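Local coordinates for extracellular solute-binding protein family 5 (Brucella melitensis, PDB 4ONY) that probably captures peptides or related solutes in the periplasm and delivers them to an ABC transporter, as family 5 solute-binding proteins do, at residues 253-258 with 270-275; 316-321 with 478-483; 359-364 with 491-496; 101-106 with 115-120. One frame throughout, in Å; residues are numbered along the deposited sequence.

Contact 1: 253-258 with 270-275. With P4G (1-ethoxy-2-(2-ethoxyethoxy)ethane), chain D.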
loop_
_atom_site.group_PDB
_atom_site.type_symbol
_atom_site.label_atom_id
_atom_site.label_comp_id
_atom_site.label_asym_id
_atom_site.label_seq_id
_atom_site.Cartn_x
_atom_site.Cartn_y
_atom_site.Cartn_z
ATOM N N SER A 253 18.515 5.203 14.671
ATOM C CA SER A 253 17.662 5.410 15.855
ATOM C C SER A 253 16.297 5.833 15.383
ATOM O O SER A 253 16.155 6.714 14.528
ATOM C CB SER A 253 18.258 6.452 16.817
ATOM O OG SER A 253 19.634 6.189 17.115
ATOM N N ILE A 254 15.292 5.152 15.901
ATOM C CA ILE A 254 13.897 5.491 15.671
ATOM C C ILE A 254 13.318 6.040 16.984
ATOM O O ILE A 254 13.195 5.308 17.990
ATOM C CB ILE A 254 13.114 4.249 15.195
ATOM C CG1 ILE A 254 13.860 3.617 14.014
ATOM C CG2 ILE A 254 11.675 4.610 14.830
ATOM C CD1 ILE A 254 13.171 2.391 13.411
ATOM N N GLU A 255 12.990 7.332 16.959
ATOM C CA GLU A 255 12.409 8.050 18.094
ATOM C C GLU A 255 10.919 8.205 17.960
ATOM O O GLU A 255 10.384 8.357 16.839
ATOM C CB GLU A 255 13.059 9.405 18.227
ATOM C CG GLU A 255 14.509 9.255 18.585
ATOM C CD GLU A 255 15.166 10.523 19.014
ATOM O OE1 GLU A 255 14.597 11.629 18.841
ATOM O OE2 GLU A 255 16.291 10.401 19.532
ATOM N N TYR A 256 10.237 8.148 19.097
ATOM C CA TYR A 256 8.811 8.144 19.125
ATOM C C TYR A 256 8.293 9.471 19.687
ATOM O O TYR A 256 8.803 9.948 20.687
ATOM C CB TYR A 256 8.331 6.941 19.951
ATOM C CG TYR A 256 8.401 5.610 19.199
ATOM C CD1 TYR A 256 9.608 4.948 19.022
ATOM C CD2 TYR A 256 7.284 5.045 18.634
ATOM C CE1 TYR A 256 9.668 3.731 18.352
ATOM C CE2 TYR A 256 7.335 3.850 17.979
ATOM C CZ TYR A 256 8.535 3.191 17.840
ATOM O OH TYR A 256 8.601 1.988 17.182
ATOM N N TYR A 257 7.301 10.058 19.007
ATOM C CA TYR A 257 6.745 11.357 19.349
ATOM C C TYR A 257 5.225 11.247 19.544
ATOM O O TYR A 257 4.590 10.378 18.965
ATOM C CB TYR A 257 7.057 12.389 18.252
ATOM C CG TYR A 257 8.512 12.711 18.198
ATOM C CD1 TYR A 257 9.404 11.860 17.534
ATOM C CD2 TYR A 257 9.030 13.788 18.911
ATOM C CE1 TYR A 257 10.771 12.117 17.552
ATOM C CE2 TYR A 257 10.389 14.051 18.931
ATOM C CZ TYR A 257 11.264 13.192 18.262
ATOM O OH TYR A 257 12.649 13.484 18.313
ATOM N N ARG A 258 4.652 12.131 20.355
ATOM C CA ARG A 258 3.230 12.036 20.657
ATOM C C ARG A 258 2.375 12.580 19.533
ATOM O O ARG A 258 1.223 12.282 19.510
ATOM C CB ARG A 258 2.876 12.751 21.922
ATOM C CG ARG A 258 2.929 14.271 21.826
ATOM C CD ARG A 258 2.912 14.834 23.216
ATOM N NE ARG A 258 2.699 16.267 23.241
ATOM C CZ ARG A 258 3.620 17.189 23.484
ATOM N NH1 ARG A 258 4.878 16.846 23.706
ATOM N NH2 ARG A 258 3.264 18.487 23.481
ATOM N N GLY A 270 17.268 19.749 14.340
ATOM C CA GLY A 270 18.396 18.939 13.895
ATOM C C GLY A 270 18.557 17.638 14.663
ATOM O O GLY A 270 19.495 16.913 14.441
ATOM N N ILE A 271 17.591 17.303 15.497
ATOM C CA ILE A 271 17.605 16.046 16.237
ATOM C C ILE A 271 17.216 14.897 15.337
ATOM O O ILE A 271 17.785 13.844 15.438
ATOM C CB ILE A 271 16.681 16.122 17.460
ATOM C CG1 ILE A 271 17.204 17.240 18.349
ATOM C CG2 ILE A 271 16.680 14.808 18.221
ATOM C CD1 ILE A 271 16.306 17.651 19.484
ATOM N N LEU A 272 16.245 15.111 14.446
ATOM C CA LEU A 272 15.903 14.148 13.443
ATOM C C LEU A 272 16.552 14.565 12.132
ATOM O O LEU A 272 16.585 15.759 11.824
ATOM C CB LEU A 272 14.388 14.079 13.281
ATOM C CG LEU A 272 13.640 13.770 14.580
ATOM C CD1 LEU A 272 12.156 13.735 14.276
ATOM C CD2 LEU A 272 14.125 12.453 15.196
ATOM N N ASP A 273 17.028 13.597 11.355
ATOM C CA ASP A 273 17.770 13.884 10.116
ATOM C C ASP A 273 16.858 14.118 8.897
ATOM O O ASP A 273 17.262 14.756 7.959
ATOM C CB ASP A 273 18.700 12.718 9.786
ATOM C CG ASP A 273 19.842 12.556 10.795
ATOM O OD1 ASP A 273 20.467 13.553 11.133
ATOM O OD2 ASP A 273 20.090 11.419 11.246
ATOM N N ILE A 274 15.648 13.573 8.918
ATOM C CA ILE A 274 14.707 13.694 7.810
ATOM C C ILE A 274 13.300 13.871 8.350
ATOM O O ILE A 274 13.049 13.650 9.532
ATOM C CB ILE A 274 14.728 12.440 6.892
ATOM C CG1 ILE A 274 14.227 11.199 7.644
ATOM C CG2 ILE A 274 16.144 12.136 6.374
ATOM C CD1 ILE A 274 13.930 10.013 6.768
ATOM N N PHE A 275 12.402 14.298 7.481
ATOM C CA PHE A 275 11.002 14.420 7.804
ATOM C C PHE A 275 10.189 14.057 6.585
ATOM O O PHE A 275 10.294 14.709 5.523
ATOM C CB PHE A 275 10.641 15.850 8.284
ATOM C CG PHE A 275 9.235 15.971 8.799
ATOM C CD1 PHE A 275 8.193 16.210 7.923
ATOM C CD2 PHE A 275 8.962 15.801 10.135
ATOM C CE1 PHE A 275 6.896 16.258 8.345
ATOM C CE2 PHE A 275 7.662 15.891 10.591
ATOM C CZ PHE A 275 6.618 16.135 9.697
HETATM C C8 P4G D . 17.263 10.816 26.044
HETATM C C7 P4G D . 16.094 9.930 26.479
HETATM O O4 P4G D . 14.735 10.404 26.223
HETATM C C6 P4G D . 14.388 11.192 25.063
HETATM C C5 P4G D . 13.360 10.475 24.169
HETATM O O3 P4G D . 13.090 11.271 22.998
HETATM C C4 P4G D . 11.902 10.943 22.316
HETATM C C3 P4G D . 11.288 12.241 21.826
HETATM O O2 P4G D . 10.259 12.696 22.707
HETATM C C2 P4G D . 9.902 14.078 22.502
HETATM C C1 P4G D . 10.461 15.074 23.502
#
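Leu272 reaches the far end of Tyr257 with both of its methyl branches: CD2 lies 3.6 Å from Tyr257 OH, and CD1 lies 3.9 Å from Tyr257 CE1. The two side chains approach from opposite directions, and CD1 comes to the ring obliquely. A face of the same ring carries the bound polyether, whose C3 is 3.5 Å from Tyr257 CE2 and also 3.6 Å from Tyr256 O. Tyr257 therefore separates the ligand from Leu272. Glu255, two residues back along the strand, points to the same side; its CG lies beside the backbone N (chi1 -66°) and the chain then runs extended, which brings OE1 to 3.8 Å from Leu272 CD2. Ile271 adds its CG2 methyl at 3.9 Å from Glu255 OE1. Strand 251-257, helix 260-268 and strand 274-277 follow one another here as strand, helix and strand, with Gly270 ending the helix in a Schellman motif. The two strands belong to different sheets, and no hydrogen bond joins the segments. The polar ends are engaged within the segment and beyond it: Tyr257 OH bonds to Ser266 and sits 2.7 Å from Glu255 OE1, a weak and unsettled bond, while Glu255 OE2 forms a salt bridge with Arg226 of the ligand pocket.

Contact 2: 316-321 with 478-483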
loop_
_atom_site.group_PDB
_atom_site.type_symbol
_atom_site.label_atom_id
_atom_site.label_comp_id
_atom_site.label_asym_id
_atom_site.label_seq_id
_atom_site.Cartn_x
_atom_site.Cartn_y
_atom_site.Cartn_z
ATOM N N ASN A 316 -23.159 4.395 -0.958
ATOM C CA ASN A 316 -23.753 3.103 -0.568
ATOM C C ASN A 316 -24.885 2.698 -1.509
ATOM O O ASN A 316 -26.038 3.071 -1.308
ATOM C CB ASN A 316 -24.272 3.106 0.869
ATOM C CG ASN A 316 -24.680 1.726 1.351
ATOM O OD1 ASN A 316 -24.596 0.742 0.617
ATOM N ND2 ASN A 316 -25.166 1.655 2.605
ATOM N N THR A 317 -24.544 1.882 -2.507
ATOM C CA THR A 317 -25.486 1.490 -3.561
ATOM C C THR A 317 -26.613 0.625 -3.009
ATOM O O THR A 317 -27.612 0.437 -3.674
ATOM C CB THR A 317 -24.833 0.760 -4.780
ATOM O OG1 THR A 317 -24.397 -0.549 -4.431
ATOM C CG2 THR A 317 -23.678 1.564 -5.374
ATOM N N ARG A 318 -26.468 0.105 -1.789
ATOM C CA ARG A 318 -27.582 -0.610 -1.153
ATOM C C ARG A 318 -28.772 0.319 -0.864
ATOM O O ARG A 318 -29.897 -0.151 -0.667
ATOM C CB ARG A 318 -27.135 -1.265 0.186
ATOM C CG ARG A 318 -25.940 -2.220 0.042
ATOM C CD ARG A 318 -25.388 -2.599 1.431
ATOM N NE ARG A 318 -24.131 -3.373 1.408
ATOM C CZ ARG A 318 -22.927 -2.858 1.295
ATOM N NH1 ARG A 318 -22.761 -1.554 1.098
ATOM N NH2 ARG A 318 -21.868 -3.649 1.291
ATOM N N ARG A 319 -28.531 1.604 -0.682
ATOM C CA ARG A 319 -29.623 2.518 -0.377
ATOM C C ARG A 319 -30.340 2.891 -1.676
ATOM O O ARG A 319 -29.681 3.255 -2.662
ATOM C CB ARG A 319 -29.082 3.772 0.316
ATOM C CG ARG A 319 -28.438 3.493 1.680
ATOM C CD ARG A 319 -29.409 3.749 2.785
ATOM N NE ARG A 319 -29.041 3.085 4.036
ATOM C CZ ARG A 319 -28.541 3.689 5.108
ATOM N NH1 ARG A 319 -28.316 5.019 5.144
ATOM N NH2 ARG A 319 -28.298 2.951 6.184
ATOM N N PRO A 320 -31.685 2.824 -1.706
ATOM C CA PRO A 320 -32.353 3.118 -2.964
ATOM C C PRO A 320 -31.946 4.478 -3.610
ATOM O O PRO A 320 -31.878 4.623 -4.850
ATOM C CB PRO A 320 -33.823 3.127 -2.549
ATOM C CG PRO A 320 -33.869 2.086 -1.448
ATOM C CD PRO A 320 -32.589 2.233 -0.712
ATOM N N ILE A 321 -31.695 5.487 -2.794
ATOM C CA ILE A 321 -31.289 6.784 -3.349
ATOM C C ILE A 321 -30.103 6.675 -4.307
ATOM O O ILE A 321 -29.954 7.522 -5.179
ATOM C CB ILE A 321 -30.888 7.802 -2.260
ATOM C CG1 ILE A 321 -29.860 7.196 -1.322
ATOM C CG2 ILE A 321 -32.129 8.272 -1.512
ATOM C CD1 ILE A 321 -29.282 8.187 -0.344
ATOM N N GLN A 478 -19.465 -1.335 9.843
ATOM C CA GLN A 478 -19.656 -2.763 9.953
ATOM C C GLN A 478 -20.970 -3.251 9.337
ATOM O O GLN A 478 -21.008 -4.339 8.747
ATOM C CB GLN A 478 -19.565 -3.147 11.450
ATOM C CG GLN A 478 -19.910 -4.584 11.753
ATOM C CD GLN A 478 -18.736 -5.515 11.586
ATOM O OE1 GLN A 478 -17.619 -5.118 11.232
ATOM N NE2 GLN A 478 -18.993 -6.781 11.862
ATOM N N THR A 479 -22.030 -2.464 9.502
ATOM C CA THR A 479 -23.376 -2.821 9.075
ATOM C C THR A 479 -23.762 -2.058 7.806
ATOM O O THR A 479 -24.887 -2.138 7.384
ATOM C CB THR A 479 -24.428 -2.446 10.166
ATOM O OG1 THR A 479 -24.321 -1.067 10.459
ATOM C CG2 THR A 479 -24.185 -3.243 11.510
ATOM N N PHE A 480 -22.841 -1.291 7.241
ATOM C CA PHE A 480 -23.104 -0.473 6.060
ATOM C C PHE A 480 -24.238 0.526 6.334
ATOM O O PHE A 480 -25.041 0.795 5.452
ATOM C CB PHE A 480 -23.396 -1.369 4.856
ATOM C CG PHE A 480 -22.322 -2.409 4.631
ATOM C CD1 PHE A 480 -21.007 -2.027 4.416
ATOM C CD2 PHE A 480 -22.617 -3.779 4.690
ATOM C CE1 PHE A 480 -19.998 -2.974 4.264
ATOM C CE2 PHE A 480 -21.617 -4.741 4.508
ATOM C CZ PHE A 480 -20.303 -4.337 4.306
ATOM N N ASP A 481 -24.251 1.098 7.555
ATOM C CA ASP A 481 -25.311 2.033 7.973
ATOM C C ASP A 481 -24.959 3.516 7.634
ATOM O O ASP A 481 -24.562 4.266 8.508
ATOM C CB ASP A 481 -25.636 1.851 9.452
ATOM C CG ASP A 481 -26.756 2.750 9.899
ATOM O OD1 ASP A 481 -27.451 3.342 9.030
ATOM O OD2 ASP A 481 -26.924 2.862 11.110
ATOM N N TYR A 482 -25.002 3.866 6.349
ATOM C CA TYR A 482 -24.679 5.203 5.869
ATOM C C TYR A 482 -25.187 5.361 4.410
ATOM O O TYR A 482 -25.392 4.363 3.711
ATOM C CB TYR A 482 -23.159 5.477 5.927
ATOM C CG TYR A 482 -22.350 4.390 5.247
ATOM C CD1 TYR A 482 -22.149 4.397 3.874
ATOM C CD2 TYR A 482 -21.801 3.344 5.988
ATOM C CE1 TYR A 482 -21.431 3.384 3.247
ATOM C CE2 TYR A 482 -21.094 2.334 5.372
ATOM C CZ TYR A 482 -20.913 2.357 3.993
ATOM O OH TYR A 482 -20.242 1.331 3.404
ATOM N N ASP A 483 -25.366 6.606 3.983
ATOM C CA ASP A 483 -25.633 6.944 2.600
ATOM C C ASP A 483 -24.297 7.081 1.871
ATOM O O ASP A 483 -24.062 6.429 0.849
ATOM C CB ASP A 483 -26.415 8.266 2.484
ATOM C CG ASP A 483 -27.817 8.171 3.047
ATOM O OD1 ASP A 483 -28.378 7.046 3.054
ATOM O OD2 ASP A 483 -28.344 9.211 3.485
#
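Arg319 reaches along residues 481-483. Its CB leads toward them, with CG beside the backbone N, and Arg319 CG then passes 3.8 Å from Tyr482 O. A bend at chi2 (-97°) turns the chain so that Arg319 CD comes within 3.5 Å of Asp483 OD1. At the tip, Arg319 NH1 donates to Asp483 OD1 at 2.9 Å and Arg319 NH2 to Asp481 OD1 at 3.0 Å. Both acceptors lie near the guanidinium plane, yet the carboxylates are turned steeply against it: Asp483 OD1 is met from above its own plane, Asp481 OD1 on its anti side. The peptide at Tyr482 lies over one guanidinium face. These two salt bridges form a network that would favour the charged states of all three groups.

Arg318 stacks instead. Its guanidinium lies flat on the Phe480 ring, centres 3.6 Å apart and planes at 9°, a cation-pi contact, while NH2 also donates to the carbonyls of Asn515 and Arg508. Asn316 OD1 holds Arg318 by accepting from its N and NH1 on opposite faces of the amide plane. Asn316 ND2 donates to Tyr482 O at 2.9 Å, and Asn316 N to Asp483 O, also at 2.9 Å.

The OD1 bond to Arg318 N makes an Asx turn within the type I turn 316-319. Phe480 follows helix 470-478 in a Schellman motif. The contact joins the loop after strand 310-315 to the loop before strand 484-489, its antiparallel neighbour in the mixed sheet.

Contact 3: 359-364 with 491-496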
loop_
_atom_site.group_PDB
_atom_site.type_symbol
_atom_site.label_atom_id
_atom_site.label_comp_id
_atom_site.label_asym_id
_atom_site.label_seq_id
_atom_site.Cartn_x
_atom_site.Cartn_y
_atom_site.Cartn_z
ATOM N N SER A 359 -0.162 4.615 -12.140
ATOM C CA SER A 359 0.604 3.430 -12.474
ATOM C C SER A 359 0.248 2.933 -13.867
ATOM O O SER A 359 -0.745 3.332 -14.448
ATOM C CB SER A 359 0.358 2.310 -11.447
ATOM O OG SER A 359 -0.929 1.710 -11.606
ATOM N N GLN A 360 1.011 1.965 -14.335
ATOM C CA GLN A 360 0.686 1.272 -15.569
ATOM C C GLN A 360 -0.651 0.511 -15.516
ATOM O O GLN A 360 -1.181 0.186 -16.567
ATOM C CB GLN A 360 1.791 0.274 -15.950
ATOM C CG GLN A 360 3.026 0.930 -16.538
ATOM C CD GLN A 360 2.780 1.574 -17.912
ATOM O OE1 GLN A 360 2.216 0.947 -18.828
ATOM N NE2 GLN A 360 3.170 2.817 -18.055
ATOM N N LEU A 361 -1.156 0.194 -14.317
ATOM C CA LEU A 361 -2.429 -0.508 -14.172
ATOM C C LEU A 361 -3.656 0.380 -14.359
ATOM O O LEU A 361 -4.761 -0.111 -14.421
ATOM C CB LEU A 361 -2.483 -1.222 -12.823
ATOM C CG LEU A 361 -1.366 -2.275 -12.578
ATOM C CD1 LEU A 361 -1.505 -2.942 -11.207
ATOM C CD2 LEU A 361 -1.358 -3.358 -13.628
ATOM N N SER A 362 -3.484 1.694 -14.405
ATOM C CA SER A 362 -4.587 2.602 -14.670
ATOM C C SER A 362 -5.077 2.466 -16.096
ATOM O O SER A 362 -4.262 2.470 -17.042
ATOM C CB SER A 362 -4.130 4.063 -14.481
ATOM O OG SER A 362 -5.146 4.965 -14.886
ATOM N N SER A 363 -6.402 2.423 -16.272
ATOM C CA SER A 363 -7.009 2.385 -17.598
ATOM C C SER A 363 -7.202 3.749 -18.239
ATOM O O SER A 363 -7.548 3.846 -19.455
ATOM C CB SER A 363 -8.379 1.728 -17.524
ATOM O OG SER A 363 -9.283 2.530 -16.758
ATOM N N VAL A 364 -7.034 4.807 -17.450
ATOM C CA VAL A 364 -7.421 6.160 -17.892
ATOM C C VAL A 364 -6.513 6.675 -19.022
ATOM O O VAL A 364 -5.306 6.567 -18.954
ATOM C CB VAL A 364 -7.423 7.110 -16.680
ATOM C CG1 VAL A 364 -7.696 8.552 -17.095
ATOM C CG2 VAL A 364 -8.470 6.632 -15.691
ATOM N N SER A 491 -3.519 0.632 -2.329
ATOM C CA SER A 491 -3.369 0.150 -3.688
ATOM C C SER A 491 -2.013 -0.457 -3.841
ATOM O O SER A 491 -1.091 -0.126 -3.089
ATOM C CB SER A 491 -3.541 1.301 -4.686
ATOM O OG SER A 491 -2.475 2.238 -4.488
ATOM N N SER A 492 -1.852 -1.297 -4.857
ATOM C CA SER A 492 -0.537 -1.794 -5.180
ATOM C C SER A 492 -0.446 -2.211 -6.629
ATOM O O SER A 492 -1.431 -2.220 -7.364
ATOM C CB SER A 492 -0.134 -2.952 -4.277
ATOM O OG SER A 492 -0.564 -4.219 -4.796
ATOM N N LEU A 493 0.768 -2.533 -7.032
ATOM C CA LEU A 493 1.027 -3.054 -8.361
ATOM C C LEU A 493 0.717 -4.553 -8.449
ATOM O O LEU A 493 0.857 -5.110 -9.514
ATOM C CB LEU A 493 2.497 -2.815 -8.758
ATOM C CG LEU A 493 2.845 -1.401 -9.219
ATOM C CD1 LEU A 493 4.309 -1.240 -9.625
ATOM C CD2 LEU A 493 1.972 -0.941 -10.375
ATOM N N SER A 494 0.278 -5.179 -7.364
ATOM C CA SER A 494 -0.009 -6.624 -7.346
ATOM C C SER A 494 -1.365 -6.918 -6.764
ATOM O O SER A 494 -1.478 -7.653 -5.776
ATOM C CB SER A 494 1.028 -7.294 -6.460
ATOM O OG SER A 494 2.317 -6.959 -6.959
ATOM N N PRO A 495 -2.425 -6.284 -7.318
ATOM C CA PRO A 495 -3.717 -6.631 -6.794
ATOM C C PRO A 495 -3.926 -8.145 -6.915
ATOM O O PRO A 495 -3.527 -8.779 -7.912
ATOM C CB PRO A 495 -4.664 -5.821 -7.652
ATOM C CG PRO A 495 -3.945 -5.604 -8.930
ATOM C CD PRO A 495 -2.514 -5.435 -8.496
ATOM N N GLY A 496 -4.516 -8.713 -5.872
ATOM C CA GLY A 496 -4.732 -10.156 -5.769
ATOM C C GLY A 496 -6.016 -10.490 -5.014
ATOM O O GLY A 496 -7.073 -9.883 -5.254
#
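Ser359 OG is held from two directions: it accepts from Leu361 N at 3.1 Å, an ST turn within the type I turn 359-362, and it is hydrogen-bonded to Trp356 O. The CB of the same serine touches Leu493 CD2 at 3.8 Å, across to the other loop. No hydrogen bond crosses between the segments. The contact is apolar and centres on Leu361 CD1, which lies 4.1 Å from Leu493 CD2 and 3.8 Å from Pro495 CD. Leu361 CG sits beside the backbone N (chi1 -59°), and with chi2 close to 180° CD1 is carried out to the opposing loop. There Leu493 O accepts from Arg537 NH2, and Leu361 CD1 touches that oxygen at 3.6 Å.

The second loop is shaped by a serine as well. Ser492 OG accepts from Ser494 N at 2.9 Å in another ST turn, just before Pro495. These bonds fix the backbone that presents Leu361 and Leu493. Loop 359-364 follows strand 350-351 and loop 491-496 follows strand 484-489, two strands of the same mixed sheet; helix 537-553 lies against both loops, with Arg537 on Leu361 and Phe540 on Pro495.

Contact 4: 101-106 with 115-120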
loop_
_atom_site.group_PDB
_atom_site.type_symbol
_atom_site.label_atom_id
_atom_site.label_comp_id
_atom_site.label_asym_id
_atom_site.label_seq_id
_atom_site.Cartn_x
_atom_site.Cartn_y
_atom_site.Cartn_z
ATOM N N LEU A 101 18.380 -14.017 -0.877
ATOM C CA LEU A 101 18.840 -13.442 0.426
ATOM C C LEU A 101 19.278 -14.645 1.266
ATOM O O LEU A 101 20.286 -15.286 0.908
ATOM C CB LEU A 101 17.769 -12.585 1.074
ATOM C CG LEU A 101 18.181 -11.794 2.317
ATOM C CD1 LEU A 101 19.279 -10.808 1.955
ATOM C CD2 LEU A 101 16.965 -11.083 2.955
ATOM N N LEU A 102 18.493 -15.063 2.266
ATOM C CA LEU A 102 18.910 -16.263 3.022
ATOM C C LEU A 102 18.975 -17.500 2.119
ATOM O O LEU A 102 19.865 -18.354 2.290
ATOM C CB LEU A 102 18.014 -16.519 4.242
ATOM C CG LEU A 102 18.215 -15.596 5.450
ATOM C CD1 LEU A 102 17.118 -15.790 6.471
ATOM C CD2 LEU A 102 19.553 -15.847 6.123
ATOM N N ALA A 103 18.024 -17.595 1.193
ATOM C CA ALA A 103 18.074 -18.609 0.158
ATOM C C ALA A 103 18.965 -18.127 -0.993
ATOM O O ALA A 103 18.700 -17.095 -1.602
ATOM C CB ALA A 103 16.676 -18.914 -0.341
ATOM N N GLU A 104 20.043 -18.851 -1.242
ATOM C CA GLU A 104 20.953 -18.504 -2.328
ATOM C C GLU A 104 20.345 -18.899 -3.673
ATOM O O GLU A 104 20.566 -18.226 -4.663
ATOM C CB GLU A 104 22.301 -19.207 -2.149
ATOM C CG GLU A 104 23.378 -18.744 -3.122
ATOM C CD GLU A 104 24.751 -19.368 -2.839
ATOM O OE1 GLU A 104 24.869 -20.288 -2.009
ATOM O OE2 GLU A 104 25.719 -18.908 -3.444
ATOM N N LYS A 105 19.606 -20.002 -3.690
ATOM C CA LYS A 105 18.995 -20.540 -4.880
ATOM C C LYS A 105 17.562 -20.973 -4.614
ATOM O O LYS A 105 17.212 -21.328 -3.516
ATOM C CB LYS A 105 19.783 -21.754 -5.385
ATOM C CG LYS A 105 21.214 -21.457 -5.786
ATOM C CD LYS A 105 21.232 -20.739 -7.137
ATOM C CE LYS A 105 22.219 -19.560 -7.227
ATOM N NZ LYS A 105 23.600 -20.045 -7.543
ATOM N N VAL A 106 16.767 -20.934 -5.655
ATOM C CA VAL A 106 15.388 -21.315 -5.628
ATOM C C VAL A 106 15.090 -22.164 -6.845
ATOM O O VAL A 106 15.598 -21.903 -7.935
ATOM C CB VAL A 106 14.461 -20.086 -5.569
ATOM C CG1 VAL A 106 14.532 -19.227 -6.822
ATOM C CG2 VAL A 106 13.033 -20.515 -5.343
ATOM N N VAL A 115 7.969 -25.560 -3.970
ATOM C CA VAL A 115 9.095 -24.651 -4.124
ATOM C C VAL A 115 10.217 -25.159 -3.239
ATOM O O VAL A 115 9.973 -25.672 -2.155
ATOM C CB VAL A 115 8.722 -23.167 -3.826
ATOM C CG1 VAL A 115 8.307 -22.985 -2.379
ATOM C CG2 VAL A 115 9.883 -22.216 -4.146
ATOM N N GLU A 116 11.444 -25.049 -3.708
ATOM C CA GLU A 116 12.592 -25.535 -2.962
ATOM C C GLU A 116 13.690 -24.456 -2.900
ATOM O O GLU A 116 14.010 -23.849 -3.900
ATOM C CB GLU A 116 13.113 -26.844 -3.576
ATOM C CG GLU A 116 14.364 -27.409 -2.883
ATOM C CD GLU A 116 14.699 -28.850 -3.329
ATOM O OE1 GLU A 116 13.990 -29.411 -4.171
ATOM O OE2 GLU A 116 15.618 -29.479 -2.791
ATOM N N PHE A 117 14.223 -24.230 -1.706
ATOM C CA PHE A 117 15.212 -23.186 -1.438
ATOM C C PHE A 117 16.467 -23.840 -0.976
ATOM O O PHE A 117 16.408 -24.815 -0.197
ATOM C CB PHE A 117 14.721 -22.275 -0.316
ATOM C CG PHE A 117 13.415 -21.594 -0.617
ATOM C CD1 PHE A 117 13.379 -20.425 -1.389
ATOM C CD2 PHE A 117 12.224 -22.103 -0.123
ATOM C CE1 PHE A 117 12.172 -19.784 -1.668
ATOM C CE2 PHE A 117 11.027 -21.487 -0.425
ATOM C CZ PHE A 117 10.994 -20.321 -1.183
ATOM N N THR A 118 17.597 -23.324 -1.417
ATOM C CA THR A 118 18.873 -23.764 -0.910
ATOM C C THR A 118 19.504 -22.571 -0.230
ATOM O O THR A 118 19.674 -21.526 -0.851
ATOM C CB THR A 118 19.754 -24.315 -2.030
ATOM O OG1 THR A 118 19.022 -25.320 -2.723
ATOM C CG2 THR A 118 21.074 -24.898 -1.504
ATOM N N LEU A 119 19.791 -22.732 1.063
ATOM C CA LEU A 119 20.338 -21.662 1.880
ATOM C C LEU A 119 21.791 -21.381 1.520
ATOM O O LEU A 119 22.530 -22.270 1.104
ATOM C CB LEU A 119 20.268 -22.013 3.363
ATOM C CG LEU A 119 18.874 -22.363 3.913
ATOM C CD1 LEU A 119 18.962 -22.746 5.391
ATOM C CD2 LEU A 119 17.959 -21.177 3.722
ATOM N N ASN A 120 22.167 -20.125 1.674
ATOM C CA ASN A 120 23.523 -19.689 1.467
ATOM C C ASN A 120 24.406 -20.220 2.603
ATOM O O ASN A 120 24.067 -20.046 3.780
ATOM C CB ASN A 120 23.531 -18.161 1.464
ATOM C CG ASN A 120 24.856 -17.595 1.013
ATOM O OD1 ASN A 120 25.927 -17.966 1.557
ATOM N ND2 ASN A 120 24.811 -16.690 0.049
HETATM O O HOH W 1 22.318 -15.635 -0.966
HETATM O O HOH W 2 23.734 -22.489 -1.502
#
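Phe117 and Val106 pack on one face of the hairpin, with Val106 CG2 3.8 Å from Phe117 CE1 and equally close to Val115 CG2. Val106 CG2 is anti to the backbone N, the position that sets it against both neighbours. Ala103 CB adds a contact to Phe117 CD1, again at 3.8 Å, and Met88 and helix 181-187 extend this buried side.

The other side is looser and more polar. Lys105 and Thr118 form a hydrogen-bonded pair whose CB atoms are 4.2 Å apart, but the lysine chain then leads away toward a long, weak ion pair with Asp16. At the strand end the Glu104 carboxylate stacks on the Asn120 amide, planes 14° apart; Asn120 OD1 accepts from Lys122 N. Waters join the segments here: one links Leu101 O with Asn120 ND2, the other Glu104 OE1 with Leu119 O.

Between the two sides, Thr118 O accepts from Glu104 N at 2.7 Å and Lys105 N at 3.2 Å, both in its carbonyl plane, the signature of a classic beta bulge. Asn120 N to Leu102 O, at 3.0 Å, resumes the pairing beyond it. The chemistry thus implies a hairpin held by backbone bonds and an apolar face, while two waters bridge its Leu101/Glu104 end, where no direct side-chain hydrogen bond joins the segments.

Overall arrangement
The four contacts are separate: none touches another, and the smallest gaps between nearest atoms are about 17 Å. Contact 1 alone holds residues of the polyether pocket, Tyr256 and Tyr257. Contact 4 lies about 17 Å from it by nearest atoms, in a different sheet. Contacts 2 and 3 interlock along the chain, because their segments alternate, and both join loops that flank strand 484-489: 478-483 precedes it and 491-496 follows it. Their centres are 27 Å apart. Contacts 2 and 4 are the farthest apart, 49 Å between centres and on opposite sides of the chain's centre, whereas the centre of contact 3 lies 11 Å from it.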